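Local coordinates for protein uracil-DNA glycosylase (Sulfolobus tokodaii str. 7, PDB 4ZBY) that is an alpha/beta protein of the uracil-DNA glycosylase superfamily that in this model holds an iron/sulfur cluster and a uracil, at residues 127-130 with 131-135; 87-90 with 91-94; 171-174 with 175-179. All blocks are in the same frame, centred on the assembly; numbering follows the deposited sequence. Where two conformers were deposited one is given.

Contact 1: 127-130 with 131-135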
ATOM      1  N   LYS A 127       0.692   9.419  -4.568  1.00 18.83           N
ATOM      2  CA  LYS A 127       1.193  10.073  -5.762  1.00 20.58           C
ATOM      3  C   LYS A 127       1.409   9.088  -6.913  1.00 22.31           C
ATOM      4  O   LYS A 127       1.081   9.404  -8.071  1.00 23.99           O
ATOM      5  CB  LYS A 127       2.495  10.820  -5.438  1.00 22.29           C
ATOM      6  CG  LYS A 127       3.087  11.604  -6.594  1.00 28.91           C
ATOM      7  CD  LYS A 127       4.316  12.376  -6.110  1.00 32.14           C
ATOM      8  CE  LYS A 127       4.680  13.514  -7.056  1.00 42.60           C
ATOM      9  NZ  LYS A 127       5.052  12.993  -8.397  1.00 48.37           N
ATOM     10  N   TYR A 128       1.937   7.902  -6.609  1.00 21.98           N
ATOM     11  CA  TYR A 128       2.183   6.903  -7.643  1.00 19.79           C
ATOM     12  C   TYR A 128       0.869   6.456  -8.294  1.00 20.58           C
ATOM     13  O   TYR A 128       0.723   6.469  -9.523  1.00 21.94           O
ATOM     14  CB  TYR A 128       2.924   5.652  -7.086  1.00 17.80           C
ATOM     15  CG  TYR A 128       3.058   4.650  -8.206  1.00 21.69           C
ATOM     16  CD1 TYR A 128       2.214   3.553  -8.300  1.00 20.68           C
ATOM     17  CD2 TYR A 128       3.959   4.874  -9.239  1.00 23.21           C
ATOM     18  CE1 TYR A 128       2.291   2.687  -9.391  1.00 20.42           C
ATOM     19  CE2 TYR A 128       4.044   4.021 -10.316  1.00 26.43           C
ATOM     20  CZ  TYR A 128       3.208   2.931 -10.390  1.00 24.26           C
ATOM     21  OH  TYR A 128       3.323   2.091 -11.476  1.00 27.45           O
ATOM     22  N   ILE A 129      -0.087   6.056  -7.466  1.00 18.66           N
ATOM     23  CA  ILE A 129      -1.348   5.534  -7.994  1.00 17.84           C
ATOM     24  C   ILE A 129      -2.104   6.649  -8.719  1.00 23.07           C
ATOM     25  O   ILE A 129      -2.662   6.408  -9.783  1.00 24.67           O
ATOM     26  CB  ILE A 129      -2.237   4.898  -6.887  1.00 16.51           C
ATOM     27  CG1 ILE A 129      -1.582   3.615  -6.350  1.00 18.79           C
ATOM     28  CG2 ILE A 129      -3.660   4.626  -7.427  1.00 18.83           C
ATOM     29  CD1 ILE A 129      -1.401   2.502  -7.375  1.00 20.69           C
ATOM     30  N   PHE A 130      -2.074   7.878  -8.189  1.00 20.44           N
ATOM     31  CA  PHE A 130      -2.702   8.998  -8.901  1.00 23.48           C
ATOM     32  C   PHE A 130      -2.097   9.187 -10.281  1.00 27.03           C
ATOM     33  O   PHE A 130      -2.800   9.573 -11.223  1.00 26.51           O
ATOM     34  CB  PHE A 130      -2.592  10.300  -8.096  1.00 22.24           C
ATOM     35  CG  PHE A 130      -3.721  10.508  -7.132  1.00 25.51           C
ATOM     36  CD1 PHE A 130      -4.234  11.777  -6.915  1.00 27.91           C
ATOM     37  CD2 PHE A 130      -4.285   9.434  -6.457  1.00 26.14           C
ATOM     38  CE1 PHE A 130      -5.288  11.966  -6.020  1.00 28.12           C
ATOM     39  CE2 PHE A 130      -5.330   9.609  -5.567  1.00 24.33           C
ATOM     40  CZ  PHE A 130      -5.843  10.873  -5.355  1.00 25.77           C
ATOM     41  N   SER A 131      -0.797   8.917 -10.417  1.00 26.65           N
ATOM     42  CA  SER A 131      -0.152   9.059 -11.719  1.00 26.76           C
ATOM     43  C   SER A 131      -0.639   7.996 -12.709  1.00 26.44           C
ATOM     44  O   SER A 131      -0.837   8.302 -13.890  1.00 29.69           O
ATOM     45  CB  SER A 131       1.388   9.030 -11.593  1.00 29.57           C
ATOM     46  OG  SER A 131       1.891   7.709 -11.359  1.00 31.14           O
ATOM     47  N   LYS A 132      -0.882   6.783 -12.226  1.00 28.33           N
ATOM     48  CA  LYS A 132      -1.452   5.727 -13.060  1.00 31.26           C
ATOM     49  C   LYS A 132      -2.905   6.038 -13.438  1.00 31.56           C
ATOM     50  O   LYS A 132      -3.349   5.706 -14.535  1.00 35.34           O
ATOM     51  CB  LYS A 132      -1.382   4.370 -12.351  1.00 32.29           C
ATOM     52  CG  LYS A 132       0.021   3.847 -12.113  1.00 35.70           C
ATOM     53  CD  LYS A 132       0.766   3.597 -13.426  1.00 38.83           C
ATOM     54  CE  LYS A 132       1.973   4.510 -13.559  1.00 43.45           C
ATOM     55  NZ  LYS A 132       3.049   3.920 -14.420  1.00 44.14           N
ATOM     56  N   MET A 133      -3.635   6.671 -12.524  1.00 28.22           N
ATOM     57  CA  MET A 133      -5.036   7.038 -12.738  1.00 29.24           C
ATOM     58  C   MET A 133      -5.200   8.198 -13.674  1.00 32.57           C
ATOM     59  O   MET A 133      -6.248   8.369 -14.300  1.00 34.94           O
ATOM     60  CB  MET A 133      -5.705   7.434 -11.423  1.00 29.32           C
ATOM     61  CG  MET A 133      -5.824   6.348 -10.423  1.00 29.01           C
ATOM     62  SD  MET A 133      -6.326   7.055  -8.854  1.00 30.74           S
ATOM     63  CE  MET A 133      -7.979   7.565  -9.240  1.00 28.63           C
ATOM     64  N   GLY A 134      -4.181   9.042 -13.711  1.00 31.52           N
ATOM     65  CA  GLY A 134      -4.300  10.319 -14.375  1.00 30.89           C
ATOM     66  C   GLY A 134      -5.064  11.329 -13.545  1.00 31.61           C
ATOM     67  O   GLY A 134      -5.612  12.292 -14.084  1.00 37.00           O
ATOM     68  N   GLU A 135      -5.078  11.122 -12.236  1.00 31.49           N
ATOM     69  CA  GLU A 135      -5.734  12.007 -11.286  1.00 27.95           C
ATOM     70  C   GLU A 135      -4.716  13.026 -10.785  1.00 33.20           C
ATOM     71  O   GLU A 135      -3.584  12.673 -10.497  1.00 28.98           O
ATOM     72  CB  GLU A 135      -6.335  11.198 -10.133  1.00 27.08           C
ATOM     73  CG  GLU A 135      -7.069  12.006  -9.063  1.00 32.95           C
ATOM     74  CD  GLU A 135      -8.382  12.602  -9.548  1.00 40.48           C
ATOM     75  OE1 GLU A 135      -8.931  12.103 -10.556  1.00 43.28           O
ATOM     76  OE2 GLU A 135      -8.859  13.575  -8.923  1.00 40.45           O
TER

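Contact 2: 87-90 with 91-94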
ATOM      1  N   ARG A  87      13.980  -1.884   1.616  1.00 19.13           N
ATOM      2  CA  ARG A  87      14.236  -0.779   2.560  1.00 19.04           C
ATOM      3  C   ARG A  87      15.308   0.182   2.070  1.00 21.15           C
ATOM      4  O   ARG A  87      16.452  -0.201   1.892  1.00 19.15           O
ATOM      5  CB  ARG A  87      14.667  -1.346   3.916  1.00 20.22           C
ATOM      6  CG  ARG A  87      14.846  -0.306   5.015  1.00 21.99           C
ATOM      7  CD  ARG A  87      15.702  -0.861   6.141  1.00 28.83           C
ATOM      8  NE  ARG A  87      15.694   0.027   7.297  1.00 40.19           N
ATOM      9  CZ  ARG A  87      16.459  -0.137   8.374  1.00 45.62           C
ATOM     10  NH1 ARG A  87      16.378   0.724   9.376  1.00 50.26           N
ATOM     11  NH2 ARG A  87      17.299  -1.160   8.449  1.00 46.56           N
ATOM     12  N   PRO A  88      14.948   1.453   1.886  1.00 20.51           N
ATOM     13  CA  PRO A  88      16.002   2.401   1.528  1.00 23.67           C
ATOM     14  C   PRO A  88      16.923   2.606   2.713  1.00 24.35           C
ATOM     15  O   PRO A  88      16.475   2.497   3.850  1.00 23.24           O
ATOM     16  CB  PRO A  88      15.231   3.679   1.179  1.00 23.24           C
ATOM     17  CG  PRO A  88      13.849   3.189   0.799  1.00 19.95           C
ATOM     18  CD  PRO A  88      13.596   2.014   1.719  1.00 17.75           C
ATOM     19  N   PRO A  89      18.204   2.866   2.446  1.00 23.52           N
ATOM     20  CA  PRO A  89      19.190   3.101   3.499  1.00 25.98           C
ATOM     21  C   PRO A  89      18.889   4.343   4.314  1.00 25.12           C
ATOM     22  O   PRO A  89      18.261   5.278   3.809  1.00 26.40           O
ATOM     23  CB  PRO A  89      20.495   3.291   2.713  1.00 26.33           C
ATOM     24  CG  PRO A  89      20.027   3.843   1.391  1.00 24.88           C
ATOM     25  CD  PRO A  89      18.793   3.034   1.104  1.00 23.42           C
ATOM     26  N   ASN A  90      19.336   4.350   5.564  1.00 25.34           N
ATOM     27  CA  ASN A  90      19.496   5.615   6.296  1.00 27.43           C
ATOM     28  C   ASN A  90      18.171   6.301   6.632  1.00 29.33           C
ATOM     29  O   ASN A  90      18.165   7.510   6.866  1.00 33.03           O
ATOM     30  CB  ASN A  90      20.360   6.620   5.489  1.00 28.22           C
ATOM     31  CG  ASN A  90      21.730   6.086   5.120  1.00 30.83           C
ATOM     32  OD1 ASN A  90      22.364   5.373   5.901  1.00 31.38           O
ATOM     33  ND2 ASN A  90      22.233   6.491   3.936  1.00 29.92           N
ATOM     34  N   ASN A  91      17.072   5.540   6.660  0.59 29.01           N
ATOM     35  CA  ASN A  91      15.719   6.046   6.966  0.59 30.70           C
ATOM     36  C   ASN A  91      15.150   6.953   5.847  0.59 30.54           C
ATOM     37  O   ASN A  91      14.107   7.582   6.024  0.59 30.67           O
ATOM     38  CB  ASN A  91      15.716   6.784   8.329  0.59 33.98           C
ATOM     39  CG  ASN A  91      14.309   6.993   8.903  0.59 32.89           C
ATOM     40  OD1 ASN A  91      13.431   6.150   8.745  0.59 36.24           O
ATOM     41  ND2 ASN A  91      14.100   8.124   9.576  0.59 33.88           N
ATOM     42  N   ARG A  92      15.806   6.996   4.686  1.00 30.12           N
ATOM     43  CA  ARG A  92      15.349   7.890   3.605  1.00 30.27           C
ATOM     44  C   ARG A  92      14.160   7.337   2.819  1.00 28.54           C
ATOM     45  O   ARG A  92      13.796   6.142   2.899  1.00 25.05           O
ATOM     46  CB  ARG A  92      16.492   8.237   2.634  1.00 28.14           C
ATOM     47  CG  ARG A  92      16.866   7.133   1.616  1.00 25.03           C
ATOM     48  CD  ARG A  92      17.599   7.799   0.443  1.00 26.72           C
ATOM     49  NE  ARG A  92      18.371   6.858  -0.378  1.00 25.46           N
ATOM     50  CZ  ARG A  92      17.827   6.029  -1.267  1.00 24.39           C
ATOM     51  NH1 ARG A  92      16.504   5.976  -1.434  1.00 22.99           N
ATOM     52  NH2 ARG A  92      18.617   5.225  -1.967  1.00 27.58           N
ATOM     53  N   ASP A  93      13.526   8.222   2.054  1.00 29.17           N
ATOM     54  CA  ASP A  93      12.479   7.787   1.126  1.00 26.52           C
ATOM     55  C   ASP A  93      13.103   7.248  -0.160  1.00 25.64           C
ATOM     56  O   ASP A  93      14.210   7.629  -0.503  1.00 26.27           O
ATOM     57  CB  ASP A  93      11.540   8.957   0.798  1.00 32.10           C
ATOM     58  CG  ASP A  93      11.031   9.660   2.044  1.00 38.00           C
ATOM     59  OD1 ASP A  93      10.306   9.017   2.825  1.00 40.11           O
ATOM     60  OD2 ASP A  93      11.357  10.848   2.245  1.00 42.78           O
ATOM     61  N   PRO A  94      12.362   6.402  -0.910  1.00 23.43           N
ATOM     62  CA  PRO A  94      12.825   5.895  -2.209  1.00 25.16           C
ATOM     63  C   PRO A  94      13.173   7.020  -3.159  1.00 27.59           C
ATOM     64  O   PRO A  94      12.507   8.050  -3.124  1.00 33.67           O
ATOM     65  CB  PRO A  94      11.616   5.118  -2.746  1.00 25.73           C
ATOM     66  CG  PRO A  94      10.905   4.677  -1.536  1.00 27.08           C
ATOM     67  CD  PRO A  94      11.111   5.765  -0.491  1.00 25.52           C
TER
HETATM   68  O   HOH W   1      14.289   3.907   4.988  1.00 29.31           O
HETATM   69  O   HOH W   2      16.780   2.717   6.843  1.00 33.99           O

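Contact 3: 171-174 with 175-179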
ATOM      1  N   ASN A 171       0.678  11.203  17.350  1.00 34.27           N
ATOM      2  CA  ASN A 171      -0.149  12.369  17.063  1.00 35.73           C
ATOM      3  C   ASN A 171      -1.611  11.986  17.197  1.00 36.65           C
ATOM      4  O   ASN A 171      -2.211  11.488  16.236  1.00 34.59           O
ATOM      5  CB  ASN A 171       0.154  12.882  15.654  1.00 37.29           C
ATOM      6  CG  ASN A 171      -0.540  14.184  15.340  1.00 42.45           C
ATOM      7  OD1 ASN A 171      -1.600  14.491  15.882  1.00 44.55           O
ATOM      8  ND2 ASN A 171       0.055  14.960  14.444  1.00 43.85           N
ATOM      9  N   PRO A 172      -2.182  12.184  18.392  1.00 38.92           N
ATOM     10  CA  PRO A 172      -3.553  11.759  18.693  1.00 37.94           C
ATOM     11  C   PRO A 172      -4.579  12.305  17.704  1.00 37.60           C
ATOM     12  O   PRO A 172      -5.513  11.593  17.313  1.00 37.59           O
ATOM     13  CB  PRO A 172      -3.786  12.312  20.092  1.00 41.99           C
ATOM     14  CG  PRO A 172      -2.424  12.336  20.696  1.00 42.97           C
ATOM     15  CD  PRO A 172      -1.512  12.742  19.580  1.00 42.04           C
ATOM     16  N   ASN A 173      -4.403  13.551  17.286  1.00 39.73           N
ATOM     17  CA  ASN A 173      -5.346  14.125  16.348  1.00 37.84           C
ATOM     18  C   ASN A 173      -5.277  13.506  14.952  1.00 37.29           C
ATOM     19  O   ASN A 173      -6.308  13.238  14.321  1.00 35.37           O
ATOM     20  CB  ASN A 173      -5.135  15.614  16.232  1.00 42.92           C
ATOM     21  CG  ASN A 173      -6.102  16.220  15.284  1.00 42.79           C
ATOM     22  OD1 ASN A 173      -7.270  16.397  15.621  1.00 43.24           O
ATOM     23  ND2 ASN A 173      -5.648  16.502  14.070  1.00 43.26           N
ATOM     24  N   LEU A 174      -4.063  13.291  14.463  1.00 35.06           N
ATOM     25  CA  LEU A 174      -3.878  12.687  13.154  1.00 37.17           C
ATOM     26  C   LEU A 174      -4.372  11.249  13.174  1.00 34.17           C
ATOM     27  O   LEU A 174      -4.919  10.747  12.193  1.00 31.99           O
ATOM     28  CB  LEU A 174      -2.408  12.746  12.744  1.00 41.76           C
ATOM     29  CG  LEU A 174      -2.129  13.298  11.351  1.00 46.15           C
ATOM     30  CD1 LEU A 174      -2.995  14.529  11.106  1.00 50.22           C
ATOM     31  CD2 LEU A 174      -0.646  13.634  11.211  1.00 46.96           C
ATOM     32  N   ARG A 175      -4.192  10.589  14.306  1.00 35.30           N
ATOM     33  CA  ARG A 175      -4.714   9.245  14.454  1.00 33.66           C
ATOM     34  C   ARG A 175      -6.232   9.229  14.331  1.00 30.56           C
ATOM     35  O   ARG A 175      -6.794   8.361  13.669  1.00 30.38           O
ATOM     36  CB  ARG A 175      -4.310   8.639  15.785  1.00 37.45           C
ATOM     37  CG  ARG A 175      -4.473   7.131  15.759  1.00 40.58           C
ATOM     38  CD  ARG A 175      -4.265   6.521  17.113  1.00 45.18           C
ATOM     39  NE  ARG A 175      -5.081   5.320  17.280  1.00 46.52           N
ATOM     40  CZ  ARG A 175      -4.688   4.249  17.958  1.00 46.48           C
ATOM     41  NH1 ARG A 175      -5.491   3.202  18.077  1.00 48.25           N
ATOM     42  NH2 ARG A 175      -3.483   4.227  18.511  1.00 44.19           N
ATOM     43  N   LYS A 176      -6.897  10.180  14.983  1.00 27.57           N
ATOM     44  CA  LYS A 176      -8.347  10.217  14.910  1.00 28.69           C
ATOM     45  C   LYS A 176      -8.795  10.401  13.469  1.00 27.25           C
ATOM     46  O   LYS A 176      -9.812   9.831  13.051  1.00 26.16           O
ATOM     47  CB  LYS A 176      -8.901  11.332  15.806  1.00 29.02           C
ATOM     48  CG  LYS A 176      -9.060  10.903  17.239  1.00 33.94           C
ATOM     49  CD  LYS A 176     -10.254   9.978  17.357  1.00 40.27           C
ATOM     50  CE  LYS A 176     -10.361   9.339  18.727  1.00 47.16           C
ATOM     51  NZ  LYS A 176     -11.585   8.489  18.811  1.00 49.33           N
ATOM     52  N   ILE A 177      -8.039  11.188  12.706  1.00 26.49           N
ATOM     53  CA  ILE A 177      -8.375  11.421  11.305  1.00 25.98           C
ATOM     54  C   ILE A 177      -8.231  10.138  10.482  1.00 26.77           C
ATOM     55  O   ILE A 177      -9.066   9.824   9.628  1.00 24.78           O
ATOM     56  CB  ILE A 177      -7.501  12.520  10.694  1.00 30.04           C
ATOM     57  CG1 ILE A 177      -7.806  13.836  11.406  1.00 31.74           C
ATOM     58  CG2 ILE A 177      -7.751  12.635   9.185  1.00 29.87           C
ATOM     59  CD1 ILE A 177      -7.166  15.068  10.783  1.00 36.06           C
ATOM     60  N   LEU A 178      -7.159   9.407  10.753  1.00 26.35           N
ATOM     61  CA  LEU A 178      -6.912   8.139  10.083  1.00 25.01           C
ATOM     62  C   LEU A 178      -8.009   7.118  10.427  1.00 22.89           C
ATOM     63  O   LEU A 178      -8.491   6.407   9.553  1.00 22.14           O
ATOM     64  CB  LEU A 178      -5.518   7.622  10.462  1.00 25.99           C
ATOM     65  CG  LEU A 178      -5.038   6.329   9.798  1.00 22.25           C
ATOM     66  CD1 LEU A 178      -5.037   6.441   8.313  1.00 23.12           C
ATOM     67  CD2 LEU A 178      -3.603   6.033  10.288  1.00 24.75           C
ATOM     68  N   GLU A 179      -8.443   7.092  11.682  1.00 21.95           N
ATOM     69  CA  GLU A 179      -9.511   6.201  12.092  1.00 21.89           C
ATOM     70  C   GLU A 179     -10.804   6.526  11.371  1.00 22.09           C
ATOM     71  O   GLU A 179     -11.521   5.628  10.939  1.00 21.61           O
ATOM     72  CB  GLU A 179      -9.697   6.244  13.611  1.00 25.82           C
ATOM     73  CG  GLU A 179      -8.457   5.721  14.342  1.00 33.87           C
ATOM     74  CD  GLU A 179      -8.507   5.889  15.851  1.00 40.95           C
ATOM     75  OE1 GLU A 179      -9.340   6.681  16.345  1.00 43.87           O
ATOM     76  OE2 GLU A 179      -7.695   5.228  16.537  1.00 42.26           O
TER

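Contact 1: 127-130 with 131-135
Phe130 lies alongside both Met133 and Glu135, and this is where the helix ends. Glu135 CG sits over one face of the ring in a CH-pi contact, 3.5 Å from Phe130 CE1, and the carboxylate beyond it stands almost perpendicular to the ring (88°). Met133 SD approaches the same ring obliquely, 3.9 Å from Phe130 CD2, as a Met-aromatic contact. The backbone brings Glu135 there: Phe130 O accepts from Glu135 N at 2.9 Å, Gly134 has positive phi, and a weak bond runs from Gly134 N to Ser131 O, which together make a Schellman motif. One turn back, Tyr128 O is gripped twice, by Lys132 N at 3.2 Å and by Ser131 OG at a short 2.5 Å; a chi1 of 75° swings that hydroxyl back over the preceding turn. Lys132, bent at chi2 and chi3, crosses the Tyr128 ring at a slant, its CG 3.7 Å from Tyr128 CZ, while the Tyr128 hydroxyl bonds to Asp107. Tyr128 and Ile129 face helix 96-113, Phe130 and Ile129 rest on Val159 of strand 155-162, and Tyr148 of strand 148-152 meets the Phe130 ring edge-to-face, wedging the end of helix 123-133 between helix and sheet.

Contact 2: 87-90 with 91-94
Arg92 turns back over Pro88 and Pro89, and the tight side of this loop is built from those three residues with Pro94. Arg92 CG takes the position between its backbone N and carbonyl carbon (chi1 77°), from which the extended chain crosses Pro89 and lays one face of the guanidinium on the proline ring, Pro89 CD being 3.8 Å from Arg92 NH2. Pro88 CB packs 3.3 Å from Arg92 O, and Pro88 CG touches Pro94 CD. In the guanidinium plane, Arg92 NH1 donates to Asp93 O at 3.0 Å, reaching that oxygen from above the carbonyl plane. The loose side is the tip. Asn90 and Asn91 both have positive phi and form a type I' beta turn, closed by a nearly straight bond (168°) from Arg92 N to Pro89 O at 3.1 Å. Inside the bend two waters stand in for direct contacts: one donates to both Pro88 O and Arg92 O, while the other donates to Pro88 O and accepts from Asn91 N at 2.8 Å. A salt bridge from Arg92 NH2 to Glu98 pins the turn to helix 96-113; as Pro88, Pro89 and Pro94 lack an N-H, much of the polar bonding falls to Arg92 and the waters.

Contact 3: 171-174 with 175-179
Asn171 and Arg175 make the first backbone bond of the helix, Arg175 N to Asn171 O at 2.9 Å, and the ladder continues with Lys176 N to Pro172 O, Ile177 N to Asn173 O and Leu178 N to Leu174 O. Asn171 is also the N-cap: its OD1 accepts from Leu174 N at 3.1 Å, with a straight N-H (167°) that arrives from well above the amide plane. Pro172, first in the helix, has no N-H needing a partner. Apolar packing is sparse: Leu174 CD1 lies 4.2 Å from Ile177 CD1, and Leu178 turns inward to Met66 of helix 58-71. Ile177 CD1 sets a methyl against the polar amide of Asn173, 3.9 Å from its ND2. Charge follows. Arg175, bent at chi3, makes a salt bridge to Glu179, NE to OE2 at 2.7 Å, with the oxygen in the guanidinium plane but the donor above the carboxylate plane. A weak bond from Arg175 NH1 to that oxygen and a long Lys176 NZ to Glu179 OE1 pairing (3.8 Å) complete the salt-bridge network. Two basic groups around one carboxylate probably favour its ionised form; Asn171 OD1 gives Leu174 N an acceptor where the helix's first turn has no preceding carbonyl.

In the fold
All three contacts are local, each a stretch of eight or nine residues, and they follow one another in series with none nesting or crossing. From the N terminus, contact 2 comes first: it bends the loop between strand 79-82 and helix 96-113, the Pro88 side chain about 7 Å from the iron/sulfur cluster and that of Pro94 about 8 Å from the uracil. Contact 1 ends helix 123-133, which follows strand 117-121 and packs against helix 96-113 as well as strands 148-152 and 155-162, toward the sheet edge formed by strand 148-152. Contact 3 starts the last helix, 172-190, beside helix 58-71. Their centres lie 22 to 25 Å apart; helix 96-113 relates contacts 1 and 2, since both reach it.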